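PDB 2OZV: hypothetical protein Atu0636 from Agrobacterium tumefaciens, which is predicted to be an O-methyltransferase, probably moving a methyl group from S-adenosylmethionine to an acceptor that has not been identified. Local coordinates for residues B[184-189]-B[209-214]; B[117-122]-B[157-162]; B[31-36]-B[244-249]; B[27-32]-B[52-57]. One frame throughout, in Å; residues are numbered along the deposited sequence.

Interaction 1: B[184-189]-B[209-214]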
loop_
_atom_site.group_PDB
_atom_site.type_symbol
_atom_site.label_atom_id
_atom_site.label_comp_id
_atom_site.label_asym_id
_atom_site.label_seq_id
_atom_site.Cartn_x
_atom_site.Cartn_y
_atom_site.Cartn_z
ATOM N N SER B 184 -8.829 10.072 -11.438
ATOM C CA SER B 184 -9.643 10.433 -12.612
ATOM C C SER B 184 -8.967 10.186 -13.966
ATOM O O SER B 184 -9.443 10.658 -15.008
ATOM C CB SER B 184 -10.150 11.878 -12.523
ATOM O OG SER B 184 -9.300 12.749 -13.240
ATOM N N ARG B 185 -7.863 9.458 -13.967
ATOM C CA ARG B 185 -7.219 9.107 -15.251
ATOM C C ARG B 185 -7.131 7.601 -15.446
ATOM O O ARG B 185 -7.470 7.077 -16.515
ATOM C CB ARG B 185 -5.785 9.655 -15.316
ATOM C CG ARG B 185 -5.689 11.155 -15.327
ATOM C CD ARG B 185 -4.289 11.582 -14.879
ATOM N NE ARG B 185 -4.190 13.037 -14.858
ATOM C CZ ARG B 185 -3.396 13.739 -14.050
ATOM N NH1 ARG B 185 -3.402 15.070 -14.137
ATOM N NH2 ARG B 185 -2.600 13.117 -13.162
ATOM N N PHE B 186 -6.648 6.932 -14.393
ATOM C CA PHE B 186 -6.421 5.505 -14.365
ATOM C C PHE B 186 -7.101 4.917 -13.151
ATOM O O PHE B 186 -7.102 5.539 -12.071
ATOM C CB PHE B 186 -4.936 5.204 -14.232
ATOM C CG PHE B 186 -4.150 5.534 -15.453
ATOM C CD1 PHE B 186 -4.160 4.671 -16.542
ATOM C CD2 PHE B 186 -3.398 6.722 -15.516
ATOM C CE1 PHE B 186 -3.409 4.973 -17.702
ATOM C CE2 PHE B 186 -2.648 7.031 -16.656
ATOM C CZ PHE B 186 -2.647 6.166 -17.749
ATOM N N GLY B 187 -7.678 3.732 -13.330
ATOM C CA GLY B 187 -8.300 3.001 -12.211
ATOM C C GLY B 187 -7.971 1.527 -12.294
ATOM O O GLY B 187 -7.062 1.126 -13.029
ATOM N N GLY B 188 -8.676 0.712 -11.512
ATOM C CA GLY B 188 -8.294 -0.690 -11.384
ATOM C C GLY B 188 -6.832 -0.899 -10.993
ATOM O O GLY B 188 -6.196 -1.855 -11.451
ATOM N N LEU B 189 -6.284 -0.019 -10.148
ATOM C CA LEU B 189 -4.878 -0.181 -9.716
ATOM C C LEU B 189 -4.676 -1.541 -9.105
ATOM O O LEU B 189 -5.495 -2.000 -8.275
ATOM C CB LEU B 189 -4.465 0.891 -8.694
ATOM C CG LEU B 189 -3.931 2.204 -9.312
ATOM C CD1 LEU B 189 -4.990 2.927 -10.137
ATOM C CD2 LEU B 189 -3.419 3.146 -8.179
ATOM N N ALA B 209 -2.412 -0.138 -13.970
ATOM C CA ALA B 209 -3.718 0.520 -13.920
ATOM C C ALA B 209 -4.221 0.638 -15.355
ATOM O O ALA B 209 -3.426 0.525 -16.308
ATOM C CB ALA B 209 -3.607 1.889 -13.216
ATOM N N ILE B 210 -5.521 0.830 -15.486
ATOM C CA ILE B 210 -6.187 0.811 -16.776
ATOM C C ILE B 210 -6.807 2.191 -16.994
ATOM O O ILE B 210 -7.566 2.674 -16.142
ATOM C CB ILE B 210 -7.255 -0.303 -16.804
ATOM C CG1 ILE B 210 -6.569 -1.680 -16.697
ATOM C CG2 ILE B 210 -8.101 -0.230 -18.087
ATOM C CD1 ILE B 210 -5.599 -1.991 -17.838
ATOM N N LYS B 211 -6.475 2.830 -18.119
ATOM C CA LYS B 211 -7.063 4.133 -18.437
ATOM C C LYS B 211 -8.579 4.047 -18.498
ATOM O O LYS B 211 -9.147 3.216 -19.217
ATOM C CB LYS B 211 -6.501 4.698 -19.752
ATOM C CG LYS B 211 -7.004 6.127 -20.050
ATOM C CD LYS B 211 -6.449 6.626 -21.387
ATOM C CE LYS B 211 -6.899 8.056 -21.668
ATOM N NZ LYS B 211 -6.367 8.550 -22.979
ATOM N N GLY B 212 -9.226 4.902 -17.714
ATOM C CA GLY B 212 -10.689 5.054 -17.773
ATOM C C GLY B 212 -11.441 4.058 -16.914
ATOM O O GLY B 212 -12.663 4.105 -16.834
ATOM N N SER B 213 -10.720 3.161 -16.236
ATOM C CA SER B 213 -11.383 2.232 -15.321
ATOM C C SER B 213 -11.787 2.940 -14.033
ATOM O O SER B 213 -11.055 3.789 -13.529
ATOM C CB SER B 213 -10.453 1.060 -14.986
ATOM O OG SER B 213 -11.001 0.289 -13.932
ATOM N N ARG B 214 -12.959 2.605 -13.509
ATOM C CA ARG B 214 -13.393 3.167 -12.236
ATOM C C ARG B 214 -13.417 2.103 -11.117
ATOM O O ARG B 214 -14.065 2.282 -10.078
ATOM C CB ARG B 214 -14.733 3.898 -12.405
ATOM C CG ARG B 214 -14.663 5.069 -13.409
ATOM C CD ARG B 214 -16.034 5.675 -13.709
ATOM N NE ARG B 214 -16.031 6.374 -14.998
ATOM C CZ ARG B 214 -16.572 5.903 -16.123
ATOM N NH1 ARG B 214 -16.508 6.620 -17.240
ATOM N NH2 ARG B 214 -17.186 4.723 -16.137
#

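Interaction 2: B[117-122]-B[157-162]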
loop_
_atom_site.group_PDB
_atom_site.type_symbol
_atom_site.label_atom_id
_atom_site.label_comp_id
_atom_site.label_asym_id
_atom_site.label_seq_id
_atom_site.Cartn_x
_atom_site.Cartn_y
_atom_site.Cartn_z
ATOM N N HIS B 117 -0.639 1.490 -26.446
ATOM C CA HIS B 117 -1.373 0.449 -25.717
ATOM C C HIS B 117 -0.850 0.280 -24.289
ATOM O O HIS B 117 -1.572 -0.202 -23.416
ATOM C CB HIS B 117 -1.245 -0.875 -26.462
ATOM C CG HIS B 117 -1.793 -0.819 -27.868
ATOM N ND1 HIS B 117 -0.971 -0.716 -28.979
ATOM C CD2 HIS B 117 -3.065 -0.813 -28.332
ATOM C CE1 HIS B 117 -1.725 -0.681 -30.071
ATOM N NE2 HIS B 117 -2.998 -0.733 -29.705
ATOM N N HIS B 118 0.428 0.620 -24.097
ATOM C CA HIS B 118 1.093 0.512 -22.796
ATOM C C HIS B 118 1.984 1.701 -22.628
ATOM O O HIS B 118 2.691 2.117 -23.566
ATOM C CB HIS B 118 1.980 -0.750 -22.736
ATOM C CG HIS B 118 1.205 -2.015 -22.829
ATOM N ND1 HIS B 118 0.731 -2.678 -21.716
ATOM C CD2 HIS B 118 0.833 -2.762 -23.903
ATOM C CE1 HIS B 118 0.062 -3.754 -22.097
ATOM N NE2 HIS B 118 0.107 -3.827 -23.419
ATOM N N VAL B 119 2.005 2.243 -21.415
ATOM C CA VAL B 119 3.050 3.179 -21.031
ATOM C C VAL B 119 3.713 2.636 -19.770
ATOM O O VAL B 119 3.019 2.286 -18.818
ATOM C CB VAL B 119 2.506 4.599 -20.755
ATOM C CG1 VAL B 119 3.627 5.533 -20.365
ATOM C CG2 VAL B 119 1.784 5.134 -22.041
ATOM N N ILE B 120 5.028 2.528 -19.823
ATOM C CA ILE B 120 5.808 2.059 -18.688
ATOM C C ILE B 120 6.742 3.117 -18.138
ATOM O O ILE B 120 7.292 3.955 -18.881
ATOM C CB ILE B 120 6.555 0.725 -19.018
ATOM C CG1 ILE B 120 7.791 0.940 -19.903
ATOM C CG2 ILE B 120 5.582 -0.289 -19.697
ATOM C CD1 ILE B 120 8.527 -0.392 -20.264
HETATM N N MSE B 121 6.982 3.084 -16.820
HETATM C CA MSE B 121 7.813 4.131 -16.237
HETATM C C MSE B 121 8.465 3.679 -14.936
HETATM O O MSE B 121 7.893 2.892 -14.170
HETATM C CB MSE B 121 6.978 5.411 -15.974
HETATM C CG MSE B 121 5.834 5.164 -14.987
HETATM SE SE MSE B 121 4.814 6.860 -14.703
HETATM C CE MSE B 121 4.088 7.168 -16.443
ATOM N N ASN B 122 9.657 4.213 -14.701
ATOM C CA ASN B 122 10.379 4.058 -13.449
ATOM C C ASN B 122 10.993 5.420 -13.117
ATOM O O ASN B 122 12.185 5.625 -13.374
ATOM C CB ASN B 122 11.484 3.017 -13.594
ATOM C CG ASN B 122 12.260 2.810 -12.289
ATOM O OD1 ASN B 122 11.905 3.373 -11.256
ATOM N ND2 ASN B 122 13.276 2.003 -12.343
ATOM N N SER B 157 -1.479 9.194 -19.389
ATOM C CA SER B 157 -2.891 9.202 -19.738
ATOM C C SER B 157 -3.115 9.840 -21.111
ATOM O O SER B 157 -3.840 9.282 -21.932
ATOM C CB SER B 157 -3.712 9.915 -18.655
ATOM O OG SER B 157 -5.088 9.934 -19.007
ATOM N N ALA B 158 -2.485 10.985 -21.381
ATOM C CA ALA B 158 -2.726 11.694 -22.652
ATOM C C ALA B 158 -2.332 10.872 -23.888
ATOM O O ALA B 158 -2.992 10.950 -24.932
ATOM C CB ALA B 158 -2.003 13.007 -22.664
ATOM N N ILE B 159 -1.255 10.096 -23.758
ATOM C CA ILE B 159 -0.677 9.383 -24.906
ATOM C C ILE B 159 -1.192 7.959 -25.049
ATOM O O ILE B 159 -0.788 7.224 -25.982
ATOM C CB ILE B 159 0.883 9.384 -24.871
ATOM C CG1 ILE B 159 1.414 8.473 -23.741
ATOM C CG2 ILE B 159 1.426 10.835 -24.727
ATOM C CD1 ILE B 159 2.966 8.407 -23.688
HETATM N N MSE B 160 -2.049 7.562 -24.105
HETATM C CA MSE B 160 -2.612 6.213 -24.052
HETATM C C MSE B 160 -3.936 6.098 -24.800
HETATM O O MSE B 160 -4.814 6.940 -24.648
HETATM C CB MSE B 160 -2.875 5.802 -22.605
HETATM C CG MSE B 160 -3.143 4.310 -22.452
HETATM SE SE MSE B 160 -1.457 3.353 -22.294
HETATM C CE MSE B 160 -1.016 4.023 -20.521
ATOM N N VAL B 161 -4.114 5.012 -25.546
ATOM C CA VAL B 161 -5.419 4.685 -26.102
ATOM C C VAL B 161 -6.389 4.393 -24.941
ATOM O O VAL B 161 -5.970 4.032 -23.831
ATOM C CB VAL B 161 -5.380 3.472 -27.084
ATOM C CG1 VAL B 161 -4.350 3.691 -28.200
ATOM C CG2 VAL B 161 -5.090 2.172 -26.330
ATOM N N SER B 162 -7.673 4.558 -25.206
ATOM C CA SER B 162 -8.707 4.227 -24.233
ATOM C C SER B 162 -8.510 2.788 -23.733
ATOM O O SER B 162 -8.268 1.881 -24.535
ATOM C CB SER B 162 -10.078 4.391 -24.889
ATOM O OG SER B 162 -11.115 4.221 -23.956
#

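Interaction 3: B[31-36]-B[244-249]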
loop_
_atom_site.group_PDB
_atom_site.type_symbol
_atom_site.label_atom_id
_atom_site.label_comp_id
_atom_site.label_asym_id
_atom_site.label_seq_id
_atom_site.Cartn_x
_atom_site.Cartn_y
_atom_site.Cartn_z
ATOM N N LEU B 31 5.528 -6.574 -16.557
ATOM C CA LEU B 31 4.118 -6.152 -16.442
ATOM C C LEU B 31 3.363 -6.053 -17.772
ATOM O O LEU B 31 2.139 -5.985 -17.782
ATOM C CB LEU B 31 4.049 -4.799 -15.728
ATOM C CG LEU B 31 4.592 -4.842 -14.292
ATOM C CD1 LEU B 31 4.622 -3.441 -13.659
ATOM C CD2 LEU B 31 3.680 -5.781 -13.425
ATOM N N VAL B 32 4.099 -6.009 -18.881
ATOM C CA VAL B 32 3.442 -5.959 -20.188
ATOM C C VAL B 32 3.122 -7.390 -20.616
ATOM O O VAL B 32 3.968 -8.088 -21.159
ATOM C CB VAL B 32 4.325 -5.253 -21.247
ATOM C CG1 VAL B 32 3.601 -5.140 -22.588
ATOM C CG2 VAL B 32 4.739 -3.856 -20.731
ATOM N N ALA B 33 1.892 -7.809 -20.330
ATOM C CA ALA B 33 1.431 -9.164 -20.643
ATOM C C ALA B 33 0.449 -9.080 -21.802
ATOM O O ALA B 33 -0.752 -9.087 -21.595
ATOM C CB ALA B 33 0.758 -9.808 -19.403
ATOM N N ASP B 34 0.958 -9.023 -23.021
ATOM C CA ASP B 34 0.157 -8.671 -24.177
ATOM C C ASP B 34 0.799 -9.387 -25.352
ATOM O O ASP B 34 1.999 -9.213 -25.604
ATOM C CB ASP B 34 0.227 -7.145 -24.377
ATOM C CG ASP B 34 -0.775 -6.609 -25.414
ATOM O OD1 ASP B 34 -1.222 -7.353 -26.324
ATOM O OD2 ASP B 34 -1.121 -5.413 -25.308
ATOM N N ASP B 35 0.014 -10.194 -26.064
ATOM C CA ASP B 35 0.579 -10.925 -27.199
ATOM C C ASP B 35 0.192 -10.352 -28.570
ATOM O O ASP B 35 0.459 -10.969 -29.602
ATOM C CB ASP B 35 0.292 -12.431 -27.086
ATOM C CG ASP B 35 0.956 -13.072 -25.858
ATOM O OD1 ASP B 35 2.088 -12.675 -25.468
ATOM O OD2 ASP B 35 0.334 -13.985 -25.285
ATOM N N ARG B 36 -0.404 -9.159 -28.583
ATOM C CA ARG B 36 -0.728 -8.472 -29.849
ATOM C C ARG B 36 0.441 -7.672 -30.363
ATOM O O ARG B 36 1.401 -7.393 -29.627
ATOM C CB ARG B 36 -1.864 -7.455 -29.682
ATOM C CG ARG B 36 -3.145 -7.910 -28.997
ATOM C CD ARG B 36 -3.991 -6.662 -28.626
ATOM N NE ARG B 36 -3.381 -5.857 -27.555
ATOM C CZ ARG B 36 -3.835 -4.674 -27.130
ATOM N NH1 ARG B 36 -4.908 -4.112 -27.687
ATOM N NH2 ARG B 36 -3.209 -4.046 -26.140
ATOM N N ARG B 244 11.396 -15.039 -19.223
ATOM C CA ARG B 244 10.683 -16.293 -19.477
ATOM C C ARG B 244 9.174 -16.224 -19.206
ATOM O O ARG B 244 8.439 -17.186 -19.490
ATOM C CB ARG B 244 11.296 -17.425 -18.640
ATOM C CG ARG B 244 12.583 -18.005 -19.228
ATOM C CD ARG B 244 12.867 -19.383 -18.630
ATOM N NE ARG B 244 13.913 -20.184 -19.291
ATOM C CZ ARG B 244 14.460 -19.978 -20.499
ATOM N NH1 ARG B 244 14.094 -18.949 -21.266
ATOM N NH2 ARG B 244 15.400 -20.819 -20.941
ATOM N N ALA B 245 8.718 -15.099 -18.646
ATOM C CA ALA B 245 7.329 -14.950 -18.241
ATOM C C ALA B 245 6.943 -13.490 -18.067
ATOM O O ALA B 245 7.787 -12.626 -17.814
ATOM C CB ALA B 245 7.057 -15.721 -16.920
ATOM N N ALA B 246 5.646 -13.230 -18.201
ATOM C CA ALA B 246 5.052 -11.963 -17.801
ATOM C C ALA B 246 4.375 -12.115 -16.439
ATOM O O ALA B 246 4.055 -13.214 -16.005
ATOM C CB ALA B 246 4.041 -11.517 -18.827
ATOM N N TYR B 247 4.154 -10.986 -15.794
ATOM C CA TYR B 247 3.349 -10.949 -14.569
ATOM C C TYR B 247 2.053 -10.222 -14.925
ATOM O O TYR B 247 2.034 -8.988 -15.020
ATOM C CB TYR B 247 4.143 -10.258 -13.477
ATOM C CG TYR B 247 3.342 -9.994 -12.198
ATOM C CD1 TYR B 247 2.436 -10.945 -11.721
ATOM C CD2 TYR B 247 3.452 -8.784 -11.505
ATOM C CE1 TYR B 247 1.677 -10.713 -10.560
ATOM C CE2 TYR B 247 2.701 -8.547 -10.337
ATOM C CZ TYR B 247 1.835 -9.515 -9.878
ATOM O OH TYR B 247 1.075 -9.275 -8.761
ATOM N N ALA B 248 0.993 -11.006 -15.123
ATOM C CA ALA B 248 -0.263 -10.504 -15.666
ATOM C C ALA B 248 -1.186 -9.953 -14.558
ATOM O O ALA B 248 -1.095 -10.366 -13.384
ATOM C CB ALA B 248 -0.967 -11.622 -16.438
ATOM N N ARG B 249 -2.060 -9.028 -14.937
ATOM C CA ARG B 249 -3.126 -8.536 -14.045
ATOM C C ARG B 249 -4.137 -9.659 -13.756
ATOM O O ARG B 249 -4.218 -10.653 -14.501
ATOM C CB ARG B 249 -3.813 -7.305 -14.657
ATOM C CG ARG B 249 -2.947 -6.053 -14.683
ATOM C CD ARG B 249 -3.611 -4.891 -15.428
ATOM N NE ARG B 249 -4.983 -4.601 -14.974
ATOM C CZ ARG B 249 -5.276 -3.799 -13.951
ATOM N NH1 ARG B 249 -4.293 -3.229 -13.228
ATOM N NH2 ARG B 249 -6.563 -3.595 -13.635
HETATM O O HOH W 1 0.198 -6.937 -16.391
#

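Interaction 4: B[27-32]-B[52-57]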
loop_
_atom_site.group_PDB
_atom_site.type_symbol
_atom_site.label_atom_id
_atom_site.label_comp_id
_atom_site.label_asym_id
_atom_site.label_seq_id
_atom_site.Cartn_x
_atom_site.Cartn_y
_atom_site.Cartn_z
ATOM N N LEU B 27 11.616 -6.321 -13.814
ATOM C CA LEU B 27 10.308 -6.422 -13.140
ATOM C C LEU B 27 9.282 -5.538 -13.835
ATOM O O LEU B 27 8.155 -5.951 -14.103
ATOM C CB LEU B 27 10.444 -6.006 -11.679
ATOM C CG LEU B 27 11.162 -7.026 -10.777
ATOM C CD1 LEU B 27 11.435 -6.390 -9.405
ATOM C CD2 LEU B 27 10.271 -8.267 -10.634
ATOM N N LEU B 28 9.693 -4.310 -14.142
ATOM C CA LEU B 28 8.809 -3.393 -14.855
ATOM C C LEU B 28 8.368 -3.956 -16.211
ATOM O O LEU B 28 7.161 -3.966 -16.527
ATOM C CB LEU B 28 9.481 -2.012 -15.006
ATOM C CG LEU B 28 8.636 -1.029 -15.838
ATOM C CD1 LEU B 28 7.198 -0.705 -15.306
ATOM C CD2 LEU B 28 9.449 0.303 -16.000
ATOM N N ALA B 29 9.325 -4.409 -17.011
ATOM C CA ALA B 29 9.020 -4.967 -18.326
ATOM C C ALA B 29 8.052 -6.157 -18.235
ATOM O O ALA B 29 7.215 -6.347 -19.113
ATOM C CB ALA B 29 10.318 -5.380 -19.009
ATOM N N SER B 30 8.161 -6.943 -17.155
ATOM C CA SER B 30 7.346 -8.149 -17.029
ATOM C C SER B 30 5.856 -7.820 -16.902
ATOM O O SER B 30 5.019 -8.694 -17.099
ATOM C CB SER B 30 7.813 -8.997 -15.841
ATOM O OG SER B 30 7.347 -8.463 -14.645
ATOM N N LEU B 31 5.528 -6.574 -16.557
ATOM C CA LEU B 31 4.118 -6.152 -16.442
ATOM C C LEU B 31 3.363 -6.053 -17.772
ATOM O O LEU B 31 2.139 -5.985 -17.782
ATOM C CB LEU B 31 4.049 -4.799 -15.728
ATOM C CG LEU B 31 4.592 -4.842 -14.292
ATOM C CD1 LEU B 31 4.622 -3.441 -13.659
ATOM C CD2 LEU B 31 3.680 -5.781 -13.425
ATOM N N VAL B 32 4.099 -6.009 -18.881
ATOM C CA VAL B 32 3.442 -5.959 -20.188
ATOM C C VAL B 32 3.122 -7.390 -20.616
ATOM O O VAL B 32 3.968 -8.088 -21.159
ATOM C CB VAL B 32 4.325 -5.253 -21.247
ATOM C CG1 VAL B 32 3.601 -5.140 -22.588
ATOM C CG2 VAL B 32 4.739 -3.856 -20.731
HETATM N N MSE B 52 13.711 -2.215 -23.655
HETATM C CA MSE B 52 14.460 -3.261 -24.338
HETATM C C MSE B 52 14.060 -4.649 -23.859
HETATM O O MSE B 52 13.943 -5.563 -24.666
HETATM C CB MSE B 52 15.975 -3.047 -24.205
HETATM C CG MSE B 52 16.379 -1.760 -24.876
HETATM SE SE MSE B 52 18.325 -1.448 -24.757
HETATM C CE MSE B 52 18.219 0.517 -24.931
ATOM N N ALA B 53 13.863 -4.806 -22.549
ATOM C CA ALA B 53 13.457 -6.099 -21.998
ATOM C C ALA B 53 12.057 -6.497 -22.493
ATOM O O ALA B 53 11.806 -7.688 -22.744
ATOM C CB ALA B 53 13.516 -6.101 -20.481
ATOM N N VAL B 54 11.162 -5.520 -22.633
ATOM C CA VAL B 54 9.839 -5.784 -23.213
ATOM C C VAL B 54 10.013 -6.275 -24.675
ATOM O O VAL B 54 9.482 -7.318 -25.059
ATOM C CB VAL B 54 8.947 -4.528 -23.223
ATOM C CG1 VAL B 54 7.639 -4.849 -23.958
ATOM C CG2 VAL B 54 8.639 -4.051 -21.794
ATOM N N ALA B 55 10.794 -5.540 -25.468
ATOM C CA ALA B 55 10.973 -5.902 -26.898
ATOM C C ALA B 55 11.629 -7.269 -27.074
ATOM O O ALA B 55 11.289 -8.024 -28.000
ATOM C CB ALA B 55 11.777 -4.812 -27.634
ATOM N N ALA B 56 12.572 -7.594 -26.187
ATOM C CA ALA B 56 13.279 -8.874 -26.257
ATOM C C ALA B 56 12.307 -10.046 -26.082
ATOM O O ALA B 56 12.445 -11.070 -26.753
ATOM C CB ALA B 56 14.401 -8.937 -25.213
ATOM N N ARG B 57 11.330 -9.882 -25.190
ATOM C CA ARG B 57 10.363 -10.938 -24.872
ATOM C C ARG B 57 9.171 -10.975 -25.855
ATOM O O ARG B 57 8.682 -12.049 -26.230
ATOM C CB ARG B 57 9.845 -10.740 -23.437
ATOM C CG ARG B 57 8.829 -11.808 -22.997
ATOM C CD ARG B 57 8.477 -11.704 -21.508
ATOM N NE ARG B 57 8.126 -10.328 -21.142
ATOM C CZ ARG B 57 6.914 -9.782 -21.260
ATOM N NH1 ARG B 57 5.899 -10.513 -21.729
ATOM N NH2 ARG B 57 6.724 -8.509 -20.916
#

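Interaction 1: B[184-189]-B[209-214]
Gly187 and Ile210 form an antiparallel hydrogen-bonded pair, Gly187 N giving to Ile210 O at 3.0 Å and Ile210 N to Gly187 O at 2.9 Å, both bonds almost straight at 174°. One step on, Phe186 faces Lys211 as a non-hydrogen-bonded pair, and Gly212 N reaches back to Arg185 O at 3.0 Å. Here the strand is leaving the pairing: Ile210 to Ser213 is a type II turn, with Gly212 at its positive-phi third position. Ile210 O therefore serves twice, taking Gly187 N from one face of its carbonyl plane and Ser213 N from the other. Past the turn, Ser213 O returns to Gly187, meeting its CA at 3.2 Å in a CH...O contact.

Phe186 and Lys211 share a sheet face. Ring atom CD1 of Phe186 lies 3.4 Å from Lys211 N, and CE1 is 3.7 Å from Lys211 CB. Beyond CG the lysine is fully extended, which carries NZ away to the carbonyls of Ser157 and Met160. The methyl of Ala209 touches both Phe186 CB and Leu189 CD1, the latter at 3.5 Å. Arg185 instead sends its guanidinium to Glu150 on helix 148-159. The whole is the open end of the beta hairpin of strands 186-195 and 204-211, which in strand order matches the closing strands 6 and 7 of the class I methyltransferase fold.

Interaction 2: B[117-122]-B[157-162]
His117 and Val161 bring the two backbones closest, their CA atoms 5.9 Å apart, and no hydrogen bond joins this part of strand 116-121 to the chain as it passes from helix 148-159 into the short strand 160-161. Side chains therefore make the contact. Val119 points at the second segment with one branch, CG2, which stands anti to its own carbonyl carbon and meets both Ile159 and Met160. CG1 and CD1 of Ile159 each lie 3.8 Å from this methyl.

In the conformer described here Met160, a selenomethionine, bends at chi2 (85°) and again at chi3 (70°), bringing SE to 3.7 Å from His117 C and CE up to Val119; with a second conformer modelled, these approaches are tentative. At the outer end, Val161 CG2 comes within 4.1 Å of His117 CD2. The imidazole is held through ND1, which bonds to Arg39 N.

Strand 116-121 lies between strands 38-42 and 164-170, with Arg39 and Gln165 bonding to its backbone. Helix 148-159 packs over the face that bears Val119 and Met121, through Ala156 among others, while His118 turns to the opposite face, against Val32.

Interaction 3: B[31-36]-B[244-249]
Leu31 and Tyr247 lie side by side and point the same way, joining the loop that enters the first strand of the class I methyltransferase fold to the chain's C-terminal tail. Leu31 CD2 touches ring atom CD2 of Tyr247 at 3.6 Å. Next to this pair three alanine methyls gather: Ala33 CB sits 3.7 Å from Ala246 CB and 3.9 Å from Ala248 CB, towards the exposed side of the contact. No direct hydrogen bond links the segments, but a water does, donating to Leu31 O at 2.6 Å and to Tyr247 O at 3.1 Å.

Several bonds from outside set these groups in place. With CG anti to the backbone N (chi1 173°), the tyrosine ring runs along Leu31 and delivers its OH to Thr192, while its backbone bonds to Ser30. Leu31 O has a further donor in Gln165 NE2, and the tail is tied down beyond the contact by Arg249, whose guanidinium reaches Gly188 O and Thr208.

Further along, the entry loop is braced internally. Asp34 OD1 takes the backbone N of Arg36, making an Asx turn, and its carboxylate is gripped side-on by the arginine. His118 NE2 also bonds to Asp34 OD2. In the grip itself, Arg36 NE meets OD1 of Asp34 through the syn lone pair at 2.9 Å, and Arg36 NH2 meets Asp34 OD2 at 2.6 Å.

Interaction 4: B[27-32]-B[52-57]
Val32 O is gripped end-on by Arg57, with NH2 at 2.8 Å and NH1 at 3.2 Å, and it lies only 5° out of the guanidinium plane. NH1 comes in close to the line of the C=O bond, whereas NH2 is tilted out of the carbonyl plane. The same NH2 also makes a weak bond to Ala29 O, 2.9 Å away but badly angled at 122°. Ala29 O already accepts from Val32 N, so the arginine bridges two carbonyls three residues apart, and its positive charge should suit them. The chain runs extended through chi2 and then bends at chi3 (49°), which brings the guanidinium round to them.

Beside this polar grip the segments meet through small apolar groups. Ala29 CB packs against Ala53 CB at 3.6 Å and Val54 CG2 at 3.5 Å, and the CA atoms of Ala29 and Val54 are just 5.0 Å apart. Val32 CG2 touches the same Val54 methyl at 4.0 Å, the two valines crossing at about a right angle.

Both valines also rest on Ile120 of strand 116-121. Helix 49-57 is the connecting helix of the beta-alpha-beta crossover between strands 38-42 and 61-67, following a glycine-rich turn consistent with the cofactor-binding loop of Rossmann-like methyltransferases.

Overall arrangement
From the N terminus, interaction 4 closes first, a short loop that takes in strand 38-42 and seats helix 24-30 against helix 49-57. Interaction 3 starts from the same stretch, sharing Leu31 and Val32, but closes only at the C-terminal tail and so encloses nearly the whole fold. Inside its loop, interaction 2 and then interaction 1 follow in series: one joins central strand 116-121 to the end of helix 148-159, the other the hairpin of strands 186-195 and 204-211. Interactions 1 and 2 also meet where Phe186 packs on Ser157. Interaction 3 touches both of them, and it adjoins interaction 4 where Arg57 packs on Ala246.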